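Local coordinates for tetratricopeptide TPR_2 repeat protein (Thermobaculum terrenum, PDB 5DJS) that is of unknown function but combines tetratricopeptide repeats with a GT-B-type region of the glycosyl transferase 41 family, and holds uridine-5'-diphosphate in the model, at residues 309-320 against 422-432; 330-341 against 409-419. The protein carries 1 engineered substitution. All blocks are in the same frame, centred on the assembly; numbering follows the deposited sequence.

Interaction 1: residues 309-320 against 422-432; sequences LPCNPPPDLPGW and CTTSLEALWMG. With UDP (uridine-5'-diphosphate), chain E.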
loop_
_atom_site.group_PDB
_atom_site.type_symbol
_atom_site.label_atom_id
_atom_site.label_comp_id
_atom_site.label_asym_id
_atom_site.label_seq_id
_atom_site.Cartn_x
_atom_site.Cartn_y
_atom_site.Cartn_z
ATOM N N LEU A 309 7.818 -8.958 7.570
ATOM C CA LEU A 309 8.498 -7.678 7.395
ATOM C C LEU A 309 9.475 -7.425 8.544
ATOM O O LEU A 309 9.311 -8.010 9.617
ATOM C CB LEU A 309 7.467 -6.556 7.391
ATOM C CG LEU A 309 6.350 -6.640 6.357
ATOM C CD1 LEU A 309 5.303 -5.581 6.621
ATOM C CD2 LEU A 309 6.927 -6.439 4.983
ATOM N N PRO A 310 10.476 -6.535 8.335
ATOM C CA PRO A 310 11.357 -6.119 9.432
ATOM C C PRO A 310 10.724 -5.045 10.339
ATOM O O PRO A 310 10.346 -3.974 9.861
ATOM C CB PRO A 310 12.588 -5.561 8.699
ATOM C CG PRO A 310 12.055 -5.034 7.408
ATOM C CD PRO A 310 10.845 -5.871 7.064
ATOM N N CYS A 311 10.649 -5.338 11.639
ATOM C CA CYS A 311 9.990 -4.486 12.649
ATOM C C CYS A 311 10.895 -3.494 13.420
ATOM O O CYS A 311 10.419 -2.802 14.332
ATOM C CB CYS A 311 9.266 -5.387 13.646
ATOM S SG CYS A 311 8.022 -6.450 12.888
ATOM N N ASN A 312 12.177 -3.407 13.072
ATOM C CA ASN A 312 13.072 -2.456 13.752
ATOM C C ASN A 312 12.702 -1.006 13.425
ATOM O O ASN A 312 12.487 -0.680 12.259
ATOM C CB ASN A 312 14.547 -2.731 13.407
ATOM C CG ASN A 312 14.866 -2.483 11.945
ATOM O OD1 ASN A 312 14.242 -3.065 11.069
ATOM N ND2 ASN A 312 15.810 -1.596 11.677
ATOM N N PRO A 313 12.632 -0.127 14.443
ATOM C CA PRO A 313 12.147 1.235 14.220
ATOM C C PRO A 313 13.222 2.164 13.683
ATOM O O PRO A 313 14.399 1.852 13.801
ATOM C CB PRO A 313 11.768 1.679 15.623
ATOM C CG PRO A 313 12.830 1.056 16.461
ATOM C CD PRO A 313 13.124 -0.283 15.825
ATOM N N PRO A 314 12.826 3.322 13.133
ATOM C CA PRO A 314 13.834 4.273 12.675
ATOM C C PRO A 314 14.614 4.897 13.848
ATOM O O PRO A 314 14.182 4.791 15.005
ATOM C CB PRO A 314 13.006 5.328 11.924
ATOM C CG PRO A 314 11.662 5.265 12.557
ATOM C CD PRO A 314 11.455 3.820 12.913
ATOM N N PRO A 315 15.761 5.539 13.554
ATOM C CA PRO A 315 16.547 6.147 14.629
ATOM C C PRO A 315 15.864 7.371 15.269
ATOM O O PRO A 315 15.944 7.540 16.485
ATOM C CB PRO A 315 17.858 6.534 13.930
ATOM C CG PRO A 315 17.479 6.742 12.499
ATOM C CD PRO A 315 16.351 5.791 12.220
ATOM N N ASP A 316 15.167 8.182 14.468
ATOM C CA ASP A 316 14.537 9.431 14.941
ATOM C C ASP A 316 13.151 9.228 15.604
ATOM O O ASP A 316 12.235 10.035 15.401
ATOM C CB ASP A 316 14.460 10.454 13.780
ATOM C CG ASP A 316 13.572 9.987 12.612
ATOM O OD1 ASP A 316 13.412 8.761 12.422
ATOM O OD2 ASP A 316 13.040 10.848 11.879
ATOM N N LEU A 317 13.015 8.184 16.429
ATOM C CA LEU A 317 11.719 7.810 17.016
ATOM C C LEU A 317 11.375 8.764 18.165
ATOM O O LEU A 317 12.204 8.935 19.061
ATOM C CB LEU A 317 11.751 6.367 17.537
ATOM C CG LEU A 317 10.400 5.642 17.533
ATOM C CD1 LEU A 317 10.012 5.281 16.109
ATOM C CD2 LEU A 317 10.430 4.391 18.393
ATOM N N PRO A 318 10.165 9.381 18.154
ATOM C CA PRO A 318 9.819 10.423 19.143
ATOM C C PRO A 318 10.050 10.092 20.609
ATOM O O PRO A 318 10.356 11.000 21.390
ATOM C CB PRO A 318 8.326 10.639 18.910
ATOM C CG PRO A 318 8.171 10.392 17.460
ATOM C CD PRO A 318 9.075 9.218 17.173
ATOM N N GLY A 319 9.894 8.826 20.990
ATOM C CA GLY A 319 10.104 8.430 22.379
ATOM C C GLY A 319 8.871 8.733 23.219
ATOM O O GLY A 319 8.202 9.768 23.059
ATOM N N TRP A 320 8.596 7.821 24.143
ATOM C CA TRP A 320 7.296 7.739 24.794
ATOM C C TRP A 320 7.122 8.863 25.806
ATOM O O TRP A 320 8.088 9.304 26.426
ATOM C CB TRP A 320 7.145 6.385 25.493
ATOM C CG TRP A 320 7.227 5.182 24.589
ATOM C CD1 TRP A 320 7.619 5.147 23.271
ATOM C CD2 TRP A 320 6.942 3.830 24.952
ATOM N NE1 TRP A 320 7.572 3.859 22.799
ATOM C CE2 TRP A 320 7.162 3.029 23.808
ATOM C CE3 TRP A 320 6.520 3.214 26.135
ATOM C CZ2 TRP A 320 6.976 1.646 23.813
ATOM C CZ3 TRP A 320 6.329 1.835 26.141
ATOM C CH2 TRP A 320 6.561 1.067 24.986
ATOM N N CYS A 422 -1.116 -2.195 8.337
ATOM C CA CYS A 422 0.161 -2.865 8.490
ATOM C C CYS A 422 1.159 -1.935 9.130
ATOM O O CYS A 422 1.525 -2.129 10.284
ATOM C CB CYS A 422 0.672 -3.366 7.139
ATOM S SG CYS A 422 2.305 -4.124 7.212
ATOM N N THR A 423 1.566 -0.902 8.406
ATOM C CA THR A 423 2.617 -0.040 8.919
ATOM C C THR A 423 2.068 0.891 10.010
ATOM O O THR A 423 2.812 1.226 10.933
ATOM C CB THR A 423 3.494 0.666 7.829
ATOM O OG1 THR A 423 3.577 2.066 8.088
ATOM C CG2 THR A 423 3.016 0.439 6.394
ATOM N N THR A 424 0.781 1.257 9.958
ATOM C CA THR A 424 0.187 2.060 11.044
ATOM C C THR A 424 0.122 1.234 12.326
ATOM O O THR A 424 0.368 1.744 13.417
ATOM C CB THR A 424 -1.229 2.618 10.737
ATOM O OG1 THR A 424 -2.164 1.546 10.621
ATOM C CG2 THR A 424 -1.250 3.460 9.473
ATOM N N SER A 425 -0.199 -0.048 12.189
ATOM C CA SER A 425 -0.223 -0.949 13.351
ATOM C C SER A 425 1.156 -1.104 13.977
ATOM O O SER A 425 1.294 -1.037 15.203
ATOM C CB SER A 425 -0.772 -2.315 12.963
ATOM O OG SER A 425 -1.983 -2.132 12.279
ATOM N N LEU A 426 2.167 -1.297 13.130
ATOM C CA LEU A 426 3.541 -1.395 13.594
ATOM C C LEU A 426 3.982 -0.080 14.248
ATOM O O LEU A 426 4.627 -0.094 15.298
ATOM C CB LEU A 426 4.472 -1.772 12.445
ATOM C CG LEU A 426 5.960 -1.867 12.771
ATOM C CD1 LEU A 426 6.249 -3.006 13.732
ATOM C CD2 LEU A 426 6.742 -2.049 11.486
ATOM N N GLU A 427 3.616 1.044 13.641
ATOM C CA GLU A 427 3.922 2.352 14.212
ATOM C C GLU A 427 3.323 2.538 15.601
ATOM O O GLU A 427 3.958 3.136 16.468
ATOM C CB GLU A 427 3.444 3.473 13.285
ATOM C CG GLU A 427 4.340 3.669 12.068
ATOM C CD GLU A 427 3.772 4.635 11.055
ATOM O OE1 GLU A 427 2.550 4.931 11.087
ATOM O OE2 GLU A 427 4.566 5.100 10.216
ATOM N N ALA A 428 2.103 2.042 15.798
ATOM C CA ALA A 428 1.432 2.104 17.097
ATOM C C ALA A 428 2.235 1.342 18.144
ATOM O O ALA A 428 2.594 1.903 19.186
ATOM C CB ALA A 428 0.013 1.548 17.005
ATOM N N LEU A 429 2.540 0.082 17.847
ATOM C CA LEU A 429 3.342 -0.748 18.750
ATOM C C LEU A 429 4.684 -0.087 19.098
ATOM O O LEU A 429 5.068 -0.072 20.263
ATOM C CB LEU A 429 3.579 -2.153 18.173
ATOM C CG LEU A 429 2.384 -3.056 17.816
ATOM C CD1 LEU A 429 2.838 -4.502 17.684
ATOM C CD2 LEU A 429 1.237 -2.968 18.806
ATOM N N TRP A 430 5.368 0.489 18.111
ATOM C CA TRP A 430 6.614 1.247 18.364
ATOM C C TRP A 430 6.469 2.339 19.441
ATOM O O TRP A 430 7.439 2.641 20.152
ATOM C CB TRP A 430 7.152 1.910 17.080
ATOM C CG TRP A 430 7.808 0.992 16.067
ATOM C CD1 TRP A 430 8.330 -0.260 16.282
ATOM C CD2 TRP A 430 8.046 1.291 14.686
ATOM N NE1 TRP A 430 8.851 -0.760 15.114
ATOM C CE2 TRP A 430 8.692 0.171 14.119
ATOM C CE3 TRP A 430 7.759 2.393 13.866
ATOM C CZ2 TRP A 430 9.058 0.123 12.764
ATOM C CZ3 TRP A 430 8.134 2.348 12.518
ATOM C CH2 TRP A 430 8.774 1.221 11.985
ATOM N N MET A 431 5.270 2.929 19.533
ATOM C CA MET A 431 4.929 3.940 20.549
ATOM C C MET A 431 4.192 3.381 21.789
ATOM O O MET A 431 3.551 4.131 22.536
ATOM C CB MET A 431 4.094 5.045 19.892
ATOM C CG MET A 431 4.785 5.739 18.728
ATOM S SD MET A 431 6.399 6.427 19.147
ATOM C CE MET A 431 5.978 7.654 20.385
ATOM N N GLY A 432 4.295 2.075 22.017
ATOM C CA GLY A 432 3.696 1.453 23.184
ATOM C C GLY A 432 2.186 1.521 23.271
ATOM O O GLY A 432 1.644 1.507 24.377
HETATM N N1 UDP E . 1.446 8.734 7.291
HETATM C C2 UDP E . 1.797 10.105 7.455
HETATM N N3 UDP E . 0.843 11.012 7.741
HETATM C C4 UDP E . -0.441 10.646 7.881
HETATM C C5 UDP E . -0.822 9.318 7.734
HETATM C C6 UDP E . 0.150 8.371 7.436
HETATM O O2 UDP E . 2.982 10.497 7.335
HETATM O O4 UDP E . -1.307 11.494 8.144
HETATM C "C1'" UDP E . 2.488 7.730 6.982
HETATM C "C2'" UDP E . 2.599 6.753 8.136
HETATM O "O2'" UDP E . 3.993 6.561 8.391
HETATM C "C3'" UDP E . 1.859 5.510 7.655
HETATM C "C4'" UDP E . 1.901 5.584 6.129
HETATM O "O4'" UDP E . 2.203 6.950 5.808
HETATM O "O3'" UDP E . 2.442 4.304 8.131
HETATM C "C5'" UDP E . 0.615 5.194 5.400
HETATM O "O5'" UDP E . -0.109 4.148 6.047
HETATM P PA UDP E . -1.636 3.841 5.598
HETATM O O1A UDP E . -1.596 3.463 4.137
HETATM O O2A UDP E . -2.478 5.007 6.062
HETATM O O3A UDP E . -2.140 2.560 6.452
HETATM P PB UDP E . -1.384 1.132 6.500
HETATM O O1B UDP E . 0.062 1.428 6.774
HETATM O O2B UDP E . -2.020 0.444 7.663
HETATM O O3B UDP E . -1.671 0.494 5.162
#

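Interaction 2: residues 330-341 against 409-419; sequences FPVFGCFNRLSM and DIDVALDTLPY. Engineered in segment 330-341: Met341 (natural residue Lys). With UDP (uridine-5'-diphosphate), chain E.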
loop_
_atom_site.group_PDB
_atom_site.type_symbol
_atom_site.label_atom_id
_atom_site.label_comp_id
_atom_site.label_asym_id
_atom_site.label_seq_id
_atom_site.Cartn_x
_atom_site.Cartn_y
_atom_site.Cartn_z
ATOM N N PHE A 330 -11.288 9.735 28.798
ATOM C CA PHE A 330 -10.636 8.425 28.714
ATOM C C PHE A 330 -11.712 7.396 28.357
ATOM O O PHE A 330 -12.832 7.507 28.864
ATOM C CB PHE A 330 -10.002 8.074 30.081
ATOM C CG PHE A 330 -9.178 6.799 30.084
ATOM C CD1 PHE A 330 -7.817 6.823 29.754
ATOM C CD2 PHE A 330 -9.757 5.572 30.437
ATOM C CE1 PHE A 330 -7.063 5.653 29.755
ATOM C CE2 PHE A 330 -9.005 4.401 30.438
ATOM C CZ PHE A 330 -7.660 4.440 30.095
ATOM N N PRO A 331 -11.436 6.408 27.496
ATOM C CA PRO A 331 -10.197 6.253 26.718
ATOM C C PRO A 331 -10.279 6.940 25.364
ATOM O O PRO A 331 -11.369 7.067 24.809
ATOM C CB PRO A 331 -10.117 4.738 26.505
ATOM C CG PRO A 331 -11.541 4.293 26.515
ATOM C CD PRO A 331 -12.228 5.166 27.524
ATOM N N VAL A 332 -9.136 7.372 24.841
ATOM C CA VAL A 332 -9.042 7.851 23.462
ATOM C C VAL A 332 -8.649 6.671 22.586
ATOM O O VAL A 332 -7.526 6.178 22.685
ATOM C CB VAL A 332 -7.993 8.980 23.301
ATOM C CG1 VAL A 332 -7.896 9.442 21.848
ATOM C CG2 VAL A 332 -8.336 10.162 24.202
ATOM N N PHE A 333 -9.581 6.216 21.751
ATOM C CA PHE A 333 -9.291 5.246 20.684
ATOM C C PHE A 333 -8.707 5.951 19.457
ATOM O O PHE A 333 -9.017 7.112 19.198
ATOM C CB PHE A 333 -10.550 4.483 20.288
ATOM C CG PHE A 333 -10.980 3.472 21.301
ATOM C CD1 PHE A 333 -10.264 2.292 21.460
ATOM C CD2 PHE A 333 -12.103 3.687 22.087
ATOM C CE1 PHE A 333 -10.656 1.341 22.385
ATOM C CE2 PHE A 333 -12.507 2.742 23.011
ATOM C CZ PHE A 333 -11.783 1.566 23.161
ATOM N N GLY A 334 -7.870 5.238 18.705
ATOM C CA GLY A 334 -7.171 5.805 17.543
ATOM C C GLY A 334 -7.103 4.864 16.346
ATOM O O GLY A 334 -7.000 3.642 16.512
ATOM N N CYS A 335 -7.190 5.436 15.139
ATOM C CA CYS A 335 -7.004 4.682 13.886
ATOM C C CYS A 335 -6.456 5.593 12.803
ATOM O O CYS A 335 -7.193 6.390 12.232
ATOM C CB CYS A 335 -8.308 4.045 13.408
ATOM S SG CYS A 335 -8.109 3.194 11.831
ATOM N N PHE A 336 -5.159 5.466 12.520
ATOM C CA PHE A 336 -4.479 6.373 11.597
ATOM C C PHE A 336 -4.315 5.779 10.187
ATOM O O PHE A 336 -3.312 6.018 9.499
ATOM C CB PHE A 336 -3.129 6.820 12.188
ATOM C CG PHE A 336 -3.218 7.447 13.559
ATOM C CD1 PHE A 336 -4.415 7.980 14.070
ATOM C CD2 PHE A 336 -2.074 7.534 14.339
ATOM C CE1 PHE A 336 -4.460 8.545 15.337
ATOM C CE2 PHE A 336 -2.114 8.106 15.601
ATOM C CZ PHE A 336 -3.305 8.615 16.098
ATOM N N ASN A 337 -5.343 5.060 9.748
ATOM C CA ASN A 337 -5.360 4.398 8.451
ATOM C C ASN A 337 -6.046 5.227 7.344
ATOM O O ASN A 337 -6.900 6.085 7.614
ATOM C CB ASN A 337 -6.039 3.031 8.593
ATOM C CG ASN A 337 -5.144 2.013 9.261
ATOM O OD1 ASN A 337 -4.004 1.846 8.862
ATOM N ND2 ASN A 337 -5.654 1.320 10.264
ATOM N N ARG A 338 -5.633 4.953 6.102
ATOM C CA ARG A 338 -6.253 5.489 4.884
ATOM C C ARG A 338 -7.774 5.356 4.919
ATOM O O ARG A 338 -8.307 4.359 5.437
ATOM C CB ARG A 338 -5.747 4.732 3.640
ATOM C CG ARG A 338 -4.286 4.972 3.291
ATOM C CD ARG A 338 -3.890 4.378 1.938
ATOM N NE ARG A 338 -3.616 2.925 1.964
ATOM C CZ ARG A 338 -4.298 1.982 1.308
ATOM N NH1 ARG A 338 -5.344 2.287 0.549
ATOM N NH2 ARG A 338 -3.936 0.708 1.410
ATOM N N LEU A 339 -8.460 6.332 4.328
ATOM C CA LEU A 339 -9.923 6.375 4.380
ATOM C C LEU A 339 -10.601 5.248 3.603
ATOM O O LEU A 339 -11.715 4.839 3.942
ATOM C CB LEU A 339 -10.433 7.742 3.930
ATOM C CG LEU A 339 -9.945 8.913 4.805
ATOM C CD1 LEU A 339 -10.400 10.232 4.214
ATOM C CD2 LEU A 339 -10.412 8.805 6.256
ATOM N N SER A 340 -9.912 4.713 2.596
ATOM C CA SER A 340 -10.391 3.539 1.853
ATOM C C SER A 340 -10.632 2.301 2.733
ATOM O O SER A 340 -11.499 1.462 2.435
ATOM C CB SER A 340 -9.403 3.195 0.737
ATOM O OG SER A 340 -8.085 3.515 1.128
ATOM N N MET A 341 -9.869 2.206 3.818
ATOM C CA MET A 341 -9.948 1.081 4.743
ATOM C C MET A 341 -11.069 1.230 5.780
ATOM O O MET A 341 -11.479 0.238 6.387
ATOM C CB MET A 341 -8.595 0.927 5.431
ATOM C CG MET A 341 -7.432 0.861 4.442
ATOM S SD MET A 341 -5.967 0.088 5.117
ATOM C CE MET A 341 -4.869 1.481 5.165
ATOM N N ASP A 409 -0.909 10.459 22.863
ATOM C CA ASP A 409 -2.264 10.842 23.269
ATOM C C ASP A 409 -3.344 9.783 22.985
ATOM O O ASP A 409 -4.528 10.076 23.156
ATOM C CB ASP A 409 -2.638 12.171 22.600
ATOM C CG ASP A 409 -1.605 13.279 22.861
ATOM O OD1 ASP A 409 -0.894 13.227 23.890
ATOM O OD2 ASP A 409 -1.503 14.206 22.031
ATOM N N ILE A 410 -2.943 8.567 22.591
ATOM C CA ILE A 410 -3.869 7.467 22.274
ATOM C C ILE A 410 -3.646 6.320 23.249
ATOM O O ILE A 410 -2.515 5.895 23.462
ATOM C CB ILE A 410 -3.639 6.906 20.844
ATOM C CG1 ILE A 410 -3.729 8.012 19.786
ATOM C CG2 ILE A 410 -4.622 5.778 20.502
ATOM C CD1 ILE A 410 -5.081 8.686 19.665
ATOM N N ASP A 411 -4.733 5.787 23.790
ATOM C CA ASP A 411 -4.667 4.668 24.737
ATOM C C ASP A 411 -4.679 3.315 24.028
ATOM O O ASP A 411 -3.945 2.402 24.408
ATOM C CB ASP A 411 -5.840 4.735 25.721
ATOM C CG ASP A 411 -5.901 6.056 26.456
ATOM O OD1 ASP A 411 -4.918 6.378 27.152
ATOM O OD2 ASP A 411 -6.918 6.775 26.326
ATOM N N VAL A 412 -5.541 3.191 23.022
ATOM C CA VAL A 412 -5.737 1.955 22.261
ATOM C C VAL A 412 -5.880 2.292 20.776
ATOM O O VAL A 412 -6.592 3.238 20.423
ATOM C CB VAL A 412 -7.027 1.237 22.712
ATOM C CG1 VAL A 412 -7.314 0.005 21.854
ATOM C CG2 VAL A 412 -6.950 0.873 24.191
ATOM N N ALA A 413 -5.226 1.510 19.915
ATOM C CA ALA A 413 -5.387 1.644 18.461
ATOM C C ALA A 413 -6.347 0.596 17.924
ATOM O O ALA A 413 -6.335 -0.554 18.365
ATOM C CB ALA A 413 -4.053 1.521 17.771
ATOM N N LEU A 414 -7.186 1.001 16.976
ATOM C CA LEU A 414 -8.150 0.099 16.337
ATOM C C LEU A 414 -7.755 -0.111 14.887
ATOM O O LEU A 414 -7.483 0.855 14.175
ATOM C CB LEU A 414 -9.561 0.686 16.412
ATOM C CG LEU A 414 -10.104 0.945 17.818
ATOM C CD1 LEU A 414 -11.430 1.687 17.751
ATOM C CD2 LEU A 414 -10.264 -0.351 18.590
ATOM N N ASP A 415 -7.723 -1.369 14.461
ATOM C CA ASP A 415 -7.329 -1.730 13.091
ATOM C C ASP A 415 -8.561 -1.893 12.218
ATOM O O ASP A 415 -9.634 -2.233 12.711
ATOM C CB ASP A 415 -6.536 -3.034 13.114
ATOM C CG ASP A 415 -6.086 -3.495 11.737
ATOM O OD1 ASP A 415 -5.603 -2.647 10.958
ATOM O OD2 ASP A 415 -6.222 -4.713 11.439
ATOM N N THR A 416 -8.394 -1.654 10.920
ATOM C CA THR A 416 -9.503 -1.720 9.966
ATOM C C THR A 416 -9.793 -3.136 9.460
ATOM O O THR A 416 -8.963 -4.044 9.558
ATOM C CB THR A 416 -9.242 -0.805 8.762
ATOM O OG1 THR A 416 -7.932 -1.060 8.245
ATOM C CG2 THR A 416 -9.330 0.656 9.173
ATOM N N LEU A 417 -11.005 -3.300 8.945
ATOM C CA LEU A 417 -11.426 -4.500 8.240
ATOM C C LEU A 417 -12.308 -4.076 7.041
ATOM O O LEU A 417 -12.868 -2.974 7.058
ATOM C CB LEU A 417 -12.202 -5.432 9.177
ATOM C CG LEU A 417 -13.379 -4.820 9.959
ATOM C CD1 LEU A 417 -14.686 -5.581 9.769
ATOM C CD2 LEU A 417 -13.039 -4.723 11.435
ATOM N N PRO A 418 -12.425 -4.903 5.996
ATOM C CA PRO A 418 -11.698 -6.173 5.815
ATOM C C PRO A 418 -10.229 -6.041 5.373
ATOM O O PRO A 418 -9.520 -7.061 5.324
ATOM C CB PRO A 418 -12.508 -6.872 4.715
ATOM C CG PRO A 418 -13.082 -5.752 3.924
ATOM C CD PRO A 418 -13.413 -4.683 4.927
ATOM N N TYR A 419 -9.795 -4.824 5.025
ATOM C CA TYR A 419 -8.413 -4.557 4.650
ATOM C C TYR A 419 -7.682 -4.107 5.936
ATOM O O TYR A 419 -7.818 -2.959 6.401
ATOM C CB TYR A 419 -8.374 -3.492 3.544
ATOM C CG TYR A 419 -7.057 -3.266 2.795
ATOM C CD1 TYR A 419 -5.848 -3.040 3.471
ATOM C CD2 TYR A 419 -7.033 -3.183 1.399
ATOM C CE1 TYR A 419 -4.659 -2.784 2.781
ATOM C CE2 TYR A 419 -5.849 -2.926 0.706
ATOM C CZ TYR A 419 -4.661 -2.728 1.405
ATOM O OH TYR A 419 -3.474 -2.479 0.754
HETATM N N1 UDP E . 1.446 8.734 7.291
HETATM C C2 UDP E . 1.797 10.105 7.455
HETATM N N3 UDP E . 0.843 11.012 7.741
HETATM C C4 UDP E . -0.441 10.646 7.881
HETATM C C5 UDP E . -0.822 9.318 7.734
HETATM C C6 UDP E . 0.150 8.371 7.436
HETATM O O2 UDP E . 2.982 10.497 7.335
HETATM O O4 UDP E . -1.307 11.494 8.144
HETATM C "C1'" UDP E . 2.488 7.730 6.982
HETATM C "C2'" UDP E . 2.599 6.753 8.136
HETATM O "O2'" UDP E . 3.993 6.561 8.391
HETATM C "C3'" UDP E . 1.859 5.510 7.655
HETATM C "C4'" UDP E . 1.901 5.584 6.129
HETATM O "O4'" UDP E . 2.203 6.950 5.808
HETATM O "O3'" UDP E . 2.442 4.304 8.131
HETATM C "C5'" UDP E . 0.615 5.194 5.400
HETATM O "O5'" UDP E . -0.109 4.148 6.047
HETATM P PA UDP E . -1.636 3.841 5.598
HETATM O O1A UDP E . -1.596 3.463 4.137
HETATM O O2A UDP E . -2.478 5.007 6.062
HETATM O O3A UDP E . -2.140 2.560 6.452
HETATM P PB UDP E . -1.384 1.132 6.500
HETATM O O1B UDP E . 0.062 1.428 6.774
HETATM O O2B UDP E . -2.020 0.444 7.663
HETATM O O3B UDP E . -1.671 0.494 5.162
#

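Interaction 1: residues 309-320 against 422-432
Trp430 lies flat against Pro313 and Pro314 of the long loop 309-320. Pro313 CB stands 3.7 Å from the centroid of the five-membered ring, almost on its normal, while Pro314 CD sits over the six-membered ring, nearer its rim. The other face of the indole rests on Leu426 CG of helix 423-430, so the ring is sandwiched between loop and helix. With CG anti to the carbonyl carbon (chi1 -74°), the indole leans out toward the loop. Cys311 O lies in the plane of the indole, 2.7 Å from Trp430 NE1, which approaches it tilted from the carbonyl plane.

A second tryptophan works the other way round. Trp320 NE1 donates to Trp430 O, 2.9 Å away, and Gly432 CA lies over the face of its six-membered ring. Gly432 has positive phi and is the C-prime residue of a Schellman motif, which turns the backbone under that ring. Met431, bent at chi2 and chi3, brings CE to 4.1 Å from Pro318 CB and its sulfur obliquely beside the Trp320 five-membered ring, a Met-aromatic contact.

Nearer the helix start, Leu426 CD1 meets Cys311 CB, and the N-cap residue, Cys422, donates its N to O2B of uridine-5'-diphosphate. Across the contact both indole N-H groups are thus satisfied by backbone carbonyls, and the rest is apolar packing.

Interaction 2: residues 330-341 against 409-419
Two neighbouring parallel strands, 332-335 and 412-414, meet here at the centre of the second six-stranded sheet, a Rossmann-like arrangement expected of a GT-B half, and the loops that follow them run on to the diphosphate of uridine-5'-diphosphate. The pairing is short: Gly334 N bonds to Val412 O, and Leu414 N bonds back to Gly334 O at 2.7 Å. Ile410 CG2 lies close to Gly334 N.

Just before strand 412-414, Asp411 grips Val332 twice. Its OD2 accepts from Val332 N at 2.7 Å through the anti lone pair, and its own N donates to Val332 O. The other oxygen, OD1, lies 3.4 Å from Phe330 CE1, with ring and carboxylate planes 54° apart. On one face of the sheet Phe333 and Val412 lie side by side, CD1 against CB, and Leu414 CD1 reaches Phe333 CB. The Ile410 and Val332 side chains cross at about a right angle, Ile410 CD1 3.6 Å from Val332 CG1, while the Phe336 ring comes from the opposite direction, its CZ meeting Ile410 CG1 obliquely.

Beyond the strands, Arg338 NE donates to O1A of the ligand at 3.0 Å and its NH1 bonds to Tyr123 OH; Tyr419 OH lies near the guanidinium plane, its ring almost perpendicular to that plane. Met341, an engineered residue, is bent at chi3 (-113°), bringing SD 3.5 Å from Tyr419 CD1 in an oblique Met-aromatic contact. Thr416 OG1 bonds to Tyr419 O.

Strand 361-365 pairs with the other edge of 332-335, and 435-438 flanks 412-414. Helix 344-356 packs on the sheet through Phe333, Cys335 and Leu414.

How the interactions relate
Strand 412-414 of interaction 2 is followed in the chain by helix 423-430 of interaction 1, and interaction 2 is nested within the loop that interaction 1 closes. Their centres are about 15 Å apart, yet they touch: Thr424 CG2 packs 3.3 Å from Phe336 O, and Ala428 CB lies 4.1 Å from Ala413 CB. Both meet at uridine-5'-diphosphate. Segment 422-432 offers its helix start to the beta phosphate and Glu427 to the ribose hydroxyls, while 330-341 brings Arg338 to the alpha phosphate. The tryptophan packing of interaction 1 holds the loop along the flank of helix 423-430, whose start faces the ligand, and strand 332-335 of interaction 2 leads into the loop carrying Arg338.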